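Protein-arginine-phosphatase (Bacillus subtilis subsp. subtilis, PDB 4KK3) removes phosphate from phosphoarginine residues of many proteins, reversing the action of the arginine kinase McsB and restoring DNA binding by the repressor CtsR. Local coordinates at residues Ser14-Ala19 / Lys128-Glu133; Ala19-Ile24 / Val32-Ala37; Phe103-Tyr108 / Glu135-Gln140. One frame throughout, in Å; residues are numbered along the deposited sequence.

In the fold
From the N terminus, strand 2-7 leads into helix 13-28, whose first turns make contact 1 and whose middle makes contact 2. Contact 2 closes first, after a short excursion, when the chain returns as strand 33-38 beside strand 2-7; it completes a beta-alpha-beta unit. Contact 1 stays open until helix 124-145 arrives, so the whole of contact 2 falls within its span. Contact 3 begins at the far edge of the sheet, where strand 102-104 turns into helix 105-110, and ends further along helix 124-145, thereby crossing contact 1. Helix 124-145 thus ties helix 13-28 to helix 105-110, which follows the last strand, and Glu133 of contact 1 meets Lys106 of contact 3 in a salt bridge.

Contact 1 (Ser14-Ala19 / Lys128-Glu133); sequences SPMAEA and KQTRDE
The methyl of Met16, a selenomethionine here, reaches across to the methyl of Thr130, with CE 3.8 Å from CG2, and the two side chains cross at about a right angle. A turn at chi3 (-72°) bends the end of the Met16 chain and brings CE to Thr130, while SE, 4.3 Å from CB of Arg131, lies against the next residue of the partner helix. The backbones come nearest at CA of Met16 and CA of Arg131, 6.9 Å apart, where an unbranched, bendable apolar chain can lie along the neighbouring helix. Threonine suits its place by serving two sides: CG2 faces Met16, while OG1 is hydrogen-bonded to the carbonyl O of Ile126, one turn earlier. Helices 13-28 and 124-145 meet here in the alpha/beta fold of low-molecular-weight phosphatases, and the Thr130 side chain lies about 4 Å from that of Arg13, an active-site residue by similarity. Further out, Arg131 turns its guanidinium from the interface and grips Asp132 side-on: NE and NH2 both bind OD1, from the same face of the carboxylate. NH1 bonds to the carbonyl of Ala54 in helix 49-56, whose Ala51 and Leu55 also touch Met16.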
ATOM      1  N   SER A  14       1.276   4.057  -1.707  1.00 15.99           N
ATOM      2  CA  SER A  14       1.587   2.634  -1.753  1.00 14.85           C
ATOM      3  C   SER A  14       3.071   2.285  -1.531  1.00 14.44           C
ATOM      4  O   SER A  14       3.337   1.282  -0.872  1.00 15.32           O
ATOM      5  CB  SER A  14       0.933   1.875  -2.934  1.00 18.04           C
ATOM      6  OG  SER A  14       1.440   2.233  -4.205  1.00 18.17           O
ATOM      7  N   PRO A  15       4.027   3.109  -2.042  1.00 13.48           N
ATOM      8  CA  PRO A  15       5.423   2.833  -1.668  1.00 15.18           C
ATOM      9  C   PRO A  15       5.687   3.065  -0.186  1.00 12.28           C
ATOM     10  O   PRO A  15       6.475   2.317   0.394  1.00 17.62           O
ATOM     11  CB  PRO A  15       6.232   3.839  -2.509  1.00 16.52           C
ATOM     12  CG  PRO A  15       5.330   4.215  -3.637  1.00 18.41           C
ATOM     13  CD  PRO A  15       3.945   4.179  -3.057  1.00 15.92           C
HETATM   14  N   MSE A  16       5.080   4.087   0.417  1.00 11.74           N
HETATM   15  CA  MSE A  16       5.210   4.261   1.865  1.00 13.60           C
HETATM   16  C   MSE A  16       4.615   3.074   2.600  1.00 15.58           C
HETATM   17  O   MSE A  16       5.198   2.561   3.532  1.00 14.80           O
HETATM   18  CB  MSE A  16       4.566   5.566   2.354  1.00 13.47           C
HETATM   19  CG  MSE A  16       5.485   6.792   2.170  1.00 19.49           C
HETATM   20 SE   MSE A  16       4.844   8.392   3.119  0.79 30.45          SE
HETATM   21  CE  MSE A  16       3.373   8.747   1.962  1.00 14.51           C
ATOM     22  N   ALA A  17       3.444   2.623   2.172  1.00 12.76           N
ATOM     23  CA  ALA A  17       2.824   1.476   2.841  1.00 14.78           C
ATOM     24  C   ALA A  17       3.677   0.204   2.760  1.00 16.60           C
ATOM     25  O   ALA A  17       3.836  -0.522   3.747  1.00 19.62           O
ATOM     26  CB  ALA A  17       1.436   1.215   2.262  1.00 14.04           C
ATOM     27  N   GLU A  18       4.203  -0.070   1.574  1.00 16.07           N
ATOM     28  CA  GLU A  18       5.078  -1.216   1.343  1.00 15.10           C
ATOM     29  C   GLU A  18       6.306  -1.185   2.271  1.00 15.94           C
ATOM     30  O   GLU A  18       6.649  -2.174   2.909  1.00 17.32           O
ATOM     31  CB  GLU A  18       5.529  -1.217  -0.125  1.00 16.28           C
ATOM     32  CG  GLU A  18       6.598  -2.261  -0.460  1.00 20.37           C
ATOM     33  CD  GLU A  18       7.061  -2.216  -1.915  1.00 26.36           C
ATOM     34  OE1 GLU A  18       6.664  -1.295  -2.662  1.00 23.94           O
ATOM     35  OE2 GLU A  18       7.846  -3.101  -2.310  1.00 34.18           O
ATOM     36  N   ALA A  19       6.965  -0.040   2.347  1.00 15.65           N
ATOM     37  CA  ALA A  19       8.192   0.042   3.148  1.00 14.06           C
ATOM     38  C   ALA A  19       7.881  -0.034   4.635  1.00 15.47           C
ATOM     39  O   ALA A  19       8.595  -0.723   5.388  1.00 18.75           O
ATOM     40  CB  ALA A  19       8.948   1.316   2.816  1.00 18.12           C
ATOM     41  N   LYS A 128       3.938  13.506   6.394  1.00 22.43           N
ATOM     42  CA  LYS A 128       4.201  12.874   7.679  1.00 21.77           C
ATOM     43  C   LYS A 128       2.897  12.418   8.323  1.00 26.19           C
ATOM     44  O   LYS A 128       2.861  11.395   8.996  1.00 21.49           O
ATOM     45  CB  LYS A 128       5.014  13.780   8.609  1.00 24.06           C
ATOM     46  CG  LYS A 128       6.427  14.007   8.119  1.00 23.55           C
ATOM     47  CD  LYS A 128       7.209  14.860   9.112  1.00 33.79           C
ATOM     48  CE  LYS A 128       8.512  15.354   8.525  1.00 39.65           C
ATOM     49  NZ  LYS A 128       9.388  15.971   9.571  1.00 45.87           N
ATOM     50  N   GLN A 129       1.821  13.167   8.087  1.00 25.70           N
ATOM     51  CA  GLN A 129       0.496  12.769   8.553  1.00 24.04           C
ATOM     52  C   GLN A 129       0.020  11.499   7.845  1.00 20.80           C
ATOM     53  O   GLN A 129      -0.523  10.598   8.472  1.00 24.61           O
ATOM     54  CB  GLN A 129      -0.507  13.911   8.360  1.00 24.37           C
ATOM     55  CG  GLN A 129      -0.207  15.138   9.224  1.00 38.70           C
ATOM     56  CD  GLN A 129      -1.163  16.290   8.963  1.00 47.06           C
ATOM     57  OE1 GLN A 129      -0.845  17.224   8.224  1.00 43.81           O
ATOM     58  NE2 GLN A 129      -2.341  16.230   9.574  1.00 51.86           N
ATOM     59  N   THR A 130       0.248  11.428   6.539  1.00 20.21           N
ATOM     60  CA  THR A 130      -0.057  10.220   5.773  1.00 17.74           C
ATOM     61  C   THR A 130       0.755   9.036   6.296  1.00 18.11           C
ATOM     62  O   THR A 130       0.232   7.940   6.519  1.00 18.33           O
ATOM     63  CB  THR A 130       0.246  10.422   4.292  1.00 19.06           C
ATOM     64  OG1 THR A 130      -0.585  11.471   3.788  1.00 21.53           O
ATOM     65  CG2 THR A 130      -0.037   9.144   3.512  1.00 20.42           C
ATOM     66  N   ARG A 131       2.043   9.273   6.509  1.00 19.07           N
ATOM     67  CA  ARG A 131       2.901   8.237   7.076  1.00 14.41           C
ATOM     68  C   ARG A 131       2.325   7.692   8.389  1.00 15.61           C
ATOM     69  O   ARG A 131       2.246   6.479   8.584  1.00 16.75           O
ATOM     70  CB  ARG A 131       4.311   8.793   7.318  1.00 16.05           C
ATOM     71  CG  ARG A 131       5.238   7.791   7.995  1.00 19.61           C
ATOM     72  CD  ARG A 131       6.445   8.507   8.607  1.00 19.07           C
ATOM     73  NE  ARG A 131       6.065   9.299   9.777  1.00 23.84           N
ATOM     74  CZ  ARG A 131       6.747  10.343  10.245  1.00 23.69           C
ATOM     75  NH1 ARG A 131       7.860  10.767   9.647  1.00 21.82           N
ATOM     76  NH2 ARG A 131       6.297  10.985  11.310  1.00 26.39           N
ATOM     77  N   ASP A 132       1.944   8.590   9.295  1.00 18.66           N
ATOM     78  CA  ASP A 132       1.432   8.188  10.604  1.00 20.27           C
ATOM     79  C   ASP A 132       0.104   7.449  10.494  1.00 19.71           C
ATOM     80  O   ASP A 132      -0.148   6.492  11.223  1.00 22.73           O
ATOM     81  CB  ASP A 132       1.279   9.399  11.525  1.00 25.97           C
ATOM     82  CG  ASP A 132       2.623   9.971  11.962  1.00 33.27           C
ATOM     83  OD1 ASP A 132       3.650   9.296  11.746  1.00 30.30           O
ATOM     84  OD2 ASP A 132       2.653  11.087  12.525  1.00 36.48           O
ATOM     85  N   GLU A 133      -0.735   7.912   9.571  1.00 18.84           N
ATOM     86  CA  GLU A 133      -2.008   7.279   9.292  1.00 18.59           C
ATOM     87  C   GLU A 133      -1.781   5.841   8.819  1.00 18.79           C
ATOM     88  O   GLU A 133      -2.423   4.902   9.304  1.00 18.64           O
ATOM     89  CB  GLU A 133      -2.734   8.102   8.218  1.00 19.71           C
ATOM     90  CG  GLU A 133      -4.028   7.514   7.681  1.00 26.91           C
ATOM     91  CD  GLU A 133      -4.629   8.392   6.596  1.00 31.35           C
ATOM     92  OE1 GLU A 133      -3.902   9.242   6.039  1.00 28.78           O
ATOM     93  OE2 GLU A 133      -5.824   8.241   6.299  1.00 34.91           O
TER

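Contact 2 (Ala19-Ile24 / Val32-Ala37); sequences ALFKSI and VNVRSA
Lys22 and Phe21 of the helix divide Val34 of the strand between them, the lysine passing along it and the ring meeting one of its methyls. From CB of Lys22 the chain sets off with CG anti to the carbonyl carbon (chi1 -78°), and CG comes 4.0 Å from CB of Val34. Beyond CG it is extended, sliding past the valine in the opposite direction. CE then lies 3.3 Å from the carbonyl O of Val34, while NZ, at 3.9 Å from that oxygen, forms its salt bridge with Glu18, one turn back on the same helix. Lysine fits this margin because its methylenes cover the valine while its charged end stays near the surface, paired with Glu18.

Phe21 supplies the buried half. With CG anti to the backbone N (chi1 -168°), its ring is directed at the strand, and CD2 meets CG2 of Val34 at 3.6 Å. That methyl sits at the ring edge, near its plane. Val32 adds its own CG2, 3.9 Å from CE2 of the ring. Branched valines suit such positions, favouring extended backbone while presenting compact methyls to a helix.

Helix 13-28 here packs on strand 33-38, its successor in a right-handed beta-alpha-beta crossover from strand 2-7. The strand is outermost in the parallel sheet, bonded through Asn33, Arg35 and Ala37 to strand 2-7, and Val34 also touches Phe5 there. Leu141 and Leu145 of helix 124-145 also touch Phe21, which is thus held between the C-terminal helix and the sheet edge.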
ATOM      1  N   ALA A  19       6.965  -0.040   2.347  1.00 15.65           N
ATOM      2  CA  ALA A  19       8.192   0.042   3.148  1.00 14.06           C
ATOM      3  C   ALA A  19       7.881  -0.034   4.635  1.00 15.47           C
ATOM      4  O   ALA A  19       8.595  -0.723   5.388  1.00 18.75           O
ATOM      5  CB  ALA A  19       8.948   1.316   2.816  1.00 18.12           C
ATOM      6  N   LEU A  20       6.845   0.681   5.071  1.00 14.44           N
ATOM      7  CA  LEU A  20       6.404   0.614   6.463  1.00 16.20           C
ATOM      8  C   LEU A  20       5.967  -0.809   6.848  1.00 18.68           C
ATOM      9  O   LEU A  20       6.359  -1.329   7.904  1.00 19.94           O
ATOM     10  CB  LEU A  20       5.260   1.601   6.735  1.00 16.77           C
ATOM     11  CG  LEU A  20       5.587   3.098   6.706  1.00 18.26           C
ATOM     12  CD1 LEU A  20       4.309   3.918   6.716  1.00 20.53           C
ATOM     13  CD2 LEU A  20       6.441   3.446   7.918  1.00 25.02           C
ATOM     14  N   PHE A  21       5.153  -1.440   6.001  1.00 16.90           N
ATOM     15  CA  PHE A  21       4.682  -2.792   6.316  1.00 18.72           C
ATOM     16  C   PHE A  21       5.781  -3.865   6.301  1.00 20.94           C
ATOM     17  O   PHE A  21       5.759  -4.797   7.115  1.00 22.71           O
ATOM     18  CB  PHE A  21       3.522  -3.203   5.411  1.00 18.93           C
ATOM     19  CG  PHE A  21       2.831  -4.450   5.866  1.00 20.54           C
ATOM     20  CD1 PHE A  21       2.143  -4.467   7.071  1.00 20.33           C
ATOM     21  CD2 PHE A  21       2.866  -5.596   5.096  1.00 25.73           C
ATOM     22  CE1 PHE A  21       1.504  -5.632   7.506  1.00 21.55           C
ATOM     23  CE2 PHE A  21       2.226  -6.760   5.528  1.00 24.40           C
ATOM     24  CZ  PHE A  21       1.554  -6.764   6.728  1.00 24.62           C
ATOM     25  N   LYS A  22       6.731  -3.750   5.380  1.00 20.22           N
ATOM     26  CA  LYS A  22       7.843  -4.703   5.346  1.00 23.17           C
ATOM     27  C   LYS A  22       8.606  -4.668   6.665  1.00 26.83           C
ATOM     28  O   LYS A  22       8.985  -5.712   7.201  1.00 26.28           O
ATOM     29  CB  LYS A  22       8.789  -4.406   4.187  1.00 24.24           C
ATOM     30  CG  LYS A  22       8.289  -4.886   2.829  1.00 25.69           C
ATOM     31  CD  LYS A  22       9.165  -4.325   1.722  1.00 34.20           C
ATOM     32  CE  LYS A  22       8.919  -5.005   0.389  1.00 41.97           C
ATOM     33  NZ  LYS A  22       9.737  -4.361  -0.686  1.00 44.63           N
ATOM     34  N   SER A  23       8.810  -3.463   7.189  1.00 26.76           N
ATOM     35  CA  SER A  23       9.514  -3.290   8.456  1.00 24.48           C
ATOM     36  C   SER A  23       8.744  -3.897   9.621  1.00 27.13           C
ATOM     37  O   SER A  23       9.302  -4.653  10.422  1.00 25.62           O
ATOM     38  CB  SER A  23       9.757  -1.805   8.730  1.00 28.81           C
ATOM     39  OG  SER A  23      10.479  -1.639   9.939  1.00 33.70           O
ATOM     40  N   ILE A  24       7.462  -3.544   9.706  1.00 25.35           N
ATOM     41  CA  ILE A  24       6.550  -4.042  10.731  1.00 26.13           C
ATOM     42  C   ILE A  24       6.448  -5.563  10.675  1.00 25.86           C
ATOM     43  O   ILE A  24       6.537  -6.242  11.704  1.00 29.71           O
ATOM     44  CB  ILE A  24       5.131  -3.438  10.530  1.00 19.41           C
ATOM     45  CG1 ILE A  24       5.084  -1.992  11.007  1.00 18.95           C
ATOM     46  CG2 ILE A  24       4.089  -4.249  11.284  1.00 26.29           C
ATOM     47  CD1 ILE A  24       3.875  -1.235  10.474  1.00 23.32           C
ATOM     48  N   VAL A  32       5.269 -12.841   4.958  1.00 39.49           N
ATOM     49  CA  VAL A  32       4.486 -12.349   3.834  1.00 38.01           C
ATOM     50  C   VAL A  32       5.395 -11.745   2.781  1.00 35.40           C
ATOM     51  O   VAL A  32       6.516 -11.324   3.079  1.00 35.00           O
ATOM     52  CB  VAL A  32       3.458 -11.284   4.276  1.00 39.89           C
ATOM     53  CG1 VAL A  32       2.447 -11.884   5.234  1.00 48.42           C
ATOM     54  CG2 VAL A  32       4.155 -10.099   4.916  1.00 36.79           C
ATOM     55  N   ASN A  33       4.904 -11.708   1.548  1.00 28.89           N
ATOM     56  CA  ASN A  33       5.596 -11.067   0.443  1.00 26.14           C
ATOM     57  C   ASN A  33       4.857  -9.779   0.101  1.00 25.13           C
ATOM     58  O   ASN A  33       3.655  -9.801  -0.116  1.00 25.03           O
ATOM     59  CB  ASN A  33       5.619 -12.008  -0.760  1.00 26.64           C
ATOM     60  CG  ASN A  33       6.549 -11.537  -1.854  1.00 44.73           C
ATOM     61  OD1 ASN A  33       6.143 -10.810  -2.760  1.00 50.34           O
ATOM     62  ND2 ASN A  33       7.806 -11.959  -1.782  1.00 54.55           N
ATOM     63  N   VAL A  34       5.565  -8.655   0.068  1.00 21.63           N
ATOM     64  CA  VAL A  34       4.889  -7.364  -0.068  1.00 21.25           C
ATOM     65  C   VAL A  34       5.366  -6.570  -1.277  1.00 24.02           C
ATOM     66  O   VAL A  34       6.563  -6.428  -1.502  1.00 24.00           O
ATOM     67  CB  VAL A  34       5.076  -6.519   1.209  1.00 27.12           C
ATOM     68  CG1 VAL A  34       4.300  -5.222   1.117  1.00 28.40           C
ATOM     69  CG2 VAL A  34       4.649  -7.320   2.428  1.00 32.45           C
ATOM     70  N   ARG A  35       4.416  -6.051  -2.050  1.00 20.55           N
ATOM     71  CA  ARG A  35       4.727  -5.232  -3.212  1.00 22.21           C
ATOM     72  C   ARG A  35       3.792  -4.028  -3.259  1.00 17.71           C
ATOM     73  O   ARG A  35       2.870  -3.914  -2.455  1.00 15.32           O
ATOM     74  CB  ARG A  35       4.520  -6.037  -4.496  1.00 28.55           C
ATOM     75  CG  ARG A  35       5.507  -7.157  -4.738  1.00 40.93           C
ATOM     76  CD  ARG A  35       5.389  -7.630  -6.180  1.00 47.30           C
ATOM     77  NE  ARG A  35       5.025  -6.521  -7.059  1.00 53.82           N
ATOM     78  CZ  ARG A  35       5.886  -5.629  -7.542  1.00 57.29           C
ATOM     79  NH1 ARG A  35       7.176  -5.712  -7.237  1.00 58.74           N
ATOM     80  NH2 ARG A  35       5.456  -4.650  -8.327  1.00 53.26           N
ATOM     81  N   SER A  36       4.045  -3.127  -4.206  1.00 19.70           N
ATOM     82  CA  SER A  36       3.137  -2.020  -4.467  1.00 17.65           C
ATOM     83  C   SER A  36       3.074  -1.739  -5.964  1.00 17.39           C
ATOM     84  O   SER A  36       3.998  -2.072  -6.712  1.00 18.61           O
ATOM     85  CB  SER A  36       3.562  -0.756  -3.719  1.00 18.60           C
ATOM     86  OG  SER A  36       4.820  -0.321  -4.190  1.00 18.34           O
ATOM     87  N   ALA A  37       1.971  -1.142  -6.395  1.00 16.69           N
ATOM     88  CA  ALA A  37       1.819  -0.716  -7.791  1.00 16.90           C
ATOM     89  C   ALA A  37       0.793   0.419  -7.903  1.00 15.34           C
ATOM     90  O   ALA A  37       0.139   0.764  -6.926  1.00 16.68           O
ATOM     91  CB  ALA A  37       1.414  -1.905  -8.671  1.00 19.26           C
TER

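Contact 3 (Phe103-Tyr108 / Glu135-Gln140); sequences FTLKEY and EELLRQ
This is buried helix-to-helix packing, built on leucines, between the short helix 105-110 that follows the outermost strand 102-104 and the long C-terminal helix 124-145. Leu105 points its branches at two successive leucines: CD2 lies 4.1 Å from CD1 of Leu137, and CD1 is 4.2 Å from CD2 of Leu138; the side chains of Leu105 and Leu138 cross at about a right angle. Chi1 of 178° swings Leu105 CG out toward the partner helix, and chi2 of 57° spreads the two methyls over the leucines. Lys106 lays its methylenes against the same methyl of Leu137, CG coming 3.9 Å from Leu137 CD1. Its extended chain then delivers NZ to Glu133 in a salt bridge and to the carbonyl of Asp115, so the lysine combines apolar cover with a charged tip. The start of the short helix is fixed by a capping box: Glu107 N donates to Thr104 OG1, and Thr104 N to Glu107 OE1, both at 3.0 Å. Leu138 also touches Leu20, Phe21 and Ile24 of helix 13-28. Helix 105-110, following edge strand 102-104, thus packs on helix 124-145 beside the parallel four-stranded sheet, as in the alpha/beta fold of low-molecular-weight phosphatases.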
ATOM      1  N   PHE A 103      -9.676  -4.804  -1.543  1.00 15.81           N
ATOM      2  CA  PHE A 103     -10.331  -4.062  -0.476  1.00 17.22           C
ATOM      3  C   PHE A 103      -9.568  -2.777  -0.262  1.00 21.49           C
ATOM      4  O   PHE A 103      -8.371  -2.736  -0.526  1.00 20.63           O
ATOM      5  CB  PHE A 103     -10.311  -4.887   0.820  1.00 19.23           C
ATOM      6  CG  PHE A 103     -10.993  -6.221   0.694  1.00 22.97           C
ATOM      7  CD1 PHE A 103     -12.369  -6.326   0.852  1.00 28.34           C
ATOM      8  CD2 PHE A 103     -10.265  -7.367   0.405  1.00 24.08           C
ATOM      9  CE1 PHE A 103     -13.016  -7.549   0.724  1.00 29.14           C
ATOM     10  CE2 PHE A 103     -10.906  -8.597   0.285  1.00 23.60           C
ATOM     11  CZ  PHE A 103     -12.284  -8.686   0.440  1.00 31.00           C
ATOM     12  N   THR A 104     -10.215  -1.727   0.238  1.00 19.80           N
ATOM     13  CA  THR A 104      -9.403  -0.604   0.705  1.00 19.31           C
ATOM     14  C   THR A 104      -8.683  -0.999   1.979  1.00 15.76           C
ATOM     15  O   THR A 104      -9.128  -1.891   2.704  1.00 16.54           O
ATOM     16  CB  THR A 104     -10.189   0.681   0.971  1.00 18.82           C
ATOM     17  OG1 THR A 104     -11.048   0.492   2.098  1.00 21.10           O
ATOM     18  CG2 THR A 104     -11.001   1.086  -0.269  1.00 18.71           C
ATOM     19  N   LEU A 105      -7.555  -0.339   2.237  1.00 12.41           N
ATOM     20  CA  LEU A 105      -6.796  -0.607   3.445  1.00 13.21           C
ATOM     21  C   LEU A 105      -7.654  -0.355   4.690  1.00 17.16           C
ATOM     22  O   LEU A 105      -7.678  -1.174   5.618  1.00 15.60           O
ATOM     23  CB  LEU A 105      -5.517   0.235   3.447  1.00 14.79           C
ATOM     24  CG  LEU A 105      -4.619   0.099   4.672  1.00 14.72           C
ATOM     25  CD1 LEU A 105      -4.192  -1.337   4.920  1.00 16.26           C
ATOM     26  CD2 LEU A 105      -3.395   0.976   4.466  1.00 17.88           C
ATOM     27  N   LYS A 106      -8.401   0.747   4.696  1.00 19.60           N
ATOM     28  CA  LYS A 106      -9.227   1.055   5.858  1.00 19.17           C
ATOM     29  C   LYS A 106     -10.353   0.032   6.056  1.00 17.66           C
ATOM     30  O   LYS A 106     -10.553  -0.437   7.168  1.00 19.56           O
ATOM     31  CB  LYS A 106      -9.736   2.496   5.840  1.00 19.06           C
ATOM     32  CG  LYS A 106      -8.602   3.506   6.078  1.00 19.24           C
ATOM     33  CD  LYS A 106      -9.103   4.933   6.187  1.00 20.52           C
ATOM     34  CE  LYS A 106      -7.942   5.864   6.554  1.00 21.66           C
ATOM     35  NZ  LYS A 106      -8.365   7.287   6.601  1.00 25.39           N
ATOM     36  N   GLU A 107     -11.057  -0.316   4.972  1.00 17.85           N
ATOM     37  CA  GLU A 107     -12.088  -1.367   4.997  1.00 24.83           C
ATOM     38  C   GLU A 107     -11.605  -2.636   5.670  1.00 20.06           C
ATOM     39  O   GLU A 107     -12.224  -3.165   6.597  1.00 23.04           O
ATOM     40  CB  GLU A 107     -12.435  -1.791   3.561  1.00 31.44           C
ATOM     41  CG  GLU A 107     -13.662  -1.232   2.948  1.00 43.63           C
ATOM     42  CD  GLU A 107     -13.979  -1.926   1.631  1.00 37.02           C
ATOM     43  OE1 GLU A 107     -13.036  -2.326   0.892  1.00 22.52           O
ATOM     44  OE2 GLU A 107     -15.174  -2.085   1.343  1.00 42.15           O
ATOM     45  N   TYR A 108     -10.491  -3.145   5.162  1.00 20.30           N
ATOM     46  CA  TYR A 108      -9.998  -4.448   5.556  1.00 23.14           C
ATOM     47  C   TYR A 108      -9.576  -4.456   7.017  1.00 23.49           C
ATOM     48  O   TYR A 108      -9.867  -5.394   7.760  1.00 24.60           O
ATOM     49  CB  TYR A 108      -8.826  -4.833   4.660  1.00 21.20           C
ATOM     50  CG  TYR A 108      -8.447  -6.283   4.764  1.00 21.34           C
ATOM     51  CD1 TYR A 108      -7.421  -6.698   5.598  1.00 24.51           C
ATOM     52  CD2 TYR A 108      -9.135  -7.241   4.035  1.00 24.41           C
ATOM     53  CE1 TYR A 108      -7.083  -8.034   5.689  1.00 26.51           C
ATOM     54  CE2 TYR A 108      -8.813  -8.568   4.123  1.00 26.64           C
ATOM     55  CZ  TYR A 108      -7.788  -8.965   4.952  1.00 27.60           C
ATOM     56  OH  TYR A 108      -7.479 -10.305   5.020  1.00 30.31           O
ATOM     57  N   GLU A 135       1.006   4.027   9.187  1.00 19.59           N
ATOM     58  CA  GLU A 135       1.661   3.240  10.230  1.00 19.91           C
ATOM     59  C   GLU A 135       0.644   2.571  11.157  1.00 19.04           C
ATOM     60  O   GLU A 135       0.730   1.369  11.424  1.00 23.42           O
ATOM     61  CB  GLU A 135       2.640   4.113  11.023  1.00 20.44           C
ATOM     62  CG  GLU A 135       3.538   3.330  11.975  1.00 31.01           C
ATOM     63  CD  GLU A 135       4.594   4.212  12.617  1.00 45.17           C
ATOM     64  OE1 GLU A 135       4.684   5.401  12.240  1.00 51.14           O
ATOM     65  OE2 GLU A 135       5.334   3.718  13.494  1.00 54.69           O
ATOM     66  N   GLU A 136      -0.320   3.347  11.637  1.00 18.76           N
ATOM     67  CA  GLU A 136      -1.326   2.840  12.561  1.00 21.50           C
ATOM     68  C   GLU A 136      -2.164   1.730  11.929  1.00 21.54           C
ATOM     69  O   GLU A 136      -2.470   0.727  12.568  1.00 24.44           O
ATOM     70  CB  GLU A 136      -2.224   3.979  13.052  1.00 28.90           C
ATOM     71  CG  GLU A 136      -3.342   3.530  13.973  1.00 32.80           C
ATOM     72  CD  GLU A 136      -4.075   4.687  14.623  1.00 38.17           C
ATOM     73  OE1 GLU A 136      -3.460   5.409  15.436  1.00 42.06           O
ATOM     74  OE2 GLU A 136      -5.267   4.870  14.320  1.00 38.54           O
ATOM     75  N   LEU A 137      -2.535   1.913  10.665  1.00 16.87           N
ATOM     76  CA  LEU A 137      -3.312   0.896   9.953  1.00 20.83           C
ATOM     77  C   LEU A 137      -2.507  -0.380   9.728  1.00 20.68           C
ATOM     78  O   LEU A 137      -3.018  -1.507   9.846  1.00 20.60           O
ATOM     79  CB  LEU A 137      -3.761   1.455   8.609  1.00 17.90           C
ATOM     80  CG  LEU A 137      -4.872   2.500   8.724  1.00 17.58           C
ATOM     81  CD1 LEU A 137      -4.996   3.309   7.439  1.00 20.32           C
ATOM     82  CD2 LEU A 137      -6.187   1.823   9.063  1.00 20.08           C
ATOM     83  N   LEU A 138      -1.232  -0.198   9.413  1.00 16.95           N
ATOM     84  CA  LEU A 138      -0.376  -1.310   9.032  1.00 16.00           C
ATOM     85  C   LEU A 138       0.060  -2.123  10.244  1.00 16.51           C
ATOM     86  O   LEU A 138       0.243  -3.330  10.133  1.00 21.27           O
ATOM     87  CB  LEU A 138       0.832  -0.811   8.238  1.00 16.68           C
ATOM     88  CG  LEU A 138       0.404  -0.197   6.893  1.00 16.30           C
ATOM     89  CD1 LEU A 138       1.581   0.534   6.254  1.00 19.05           C
ATOM     90  CD2 LEU A 138      -0.165  -1.232   5.936  1.00 19.32           C
ATOM     91  N   ARG A 139       0.204  -1.466  11.393  1.00 18.56           N
ATOM     92  CA  ARG A 139       0.416  -2.200  12.642  1.00 22.24           C
ATOM     93  C   ARG A 139      -0.769  -3.103  12.968  1.00 22.76           C
ATOM     94  O   ARG A 139      -0.576  -4.248  13.383  1.00 23.79           O
ATOM     95  CB  ARG A 139       0.732  -1.263  13.813  1.00 28.03           C
ATOM     96  CG  ARG A 139       2.100  -0.613  13.678  1.00 31.38           C
ATOM     97  CD  ARG A 139       2.550   0.079  14.946  1.00 37.88           C
ATOM     98  NE  ARG A 139       3.844   0.731  14.746  1.00 41.84           N
ATOM     99  CZ  ARG A 139       5.016   0.102  14.787  1.00 48.40           C
ATOM    100  NH1 ARG A 139       5.072  -1.203  15.027  1.00 50.81           N
ATOM    101  NH2 ARG A 139       6.138   0.778  14.588  1.00 49.55           N
ATOM    102  N   GLN A 140      -1.983  -2.600  12.760  1.00 23.04           N
ATOM    103  CA  GLN A 140      -3.185  -3.402  12.984  1.00 26.76           C
ATOM    104  C   GLN A 140      -3.273  -4.536  11.971  1.00 24.58           C
ATOM    105  O   GLN A 140      -3.650  -5.648  12.329  1.00 24.27           O
ATOM    106  CB  GLN A 140      -4.459  -2.570  12.890  1.00 34.89           C
ATOM    107  CG  GLN A 140      -4.557  -1.356  13.781  1.00 44.28           C
ATOM    108  CD  GLN A 140      -5.802  -0.532  13.471  1.00 49.29           C
ATOM    109  OE1 GLN A 140      -6.932  -0.988  13.682  1.00 52.96           O
ATOM    110  NE2 GLN A 140      -5.603   0.676  12.944  1.00 37.29           N
TER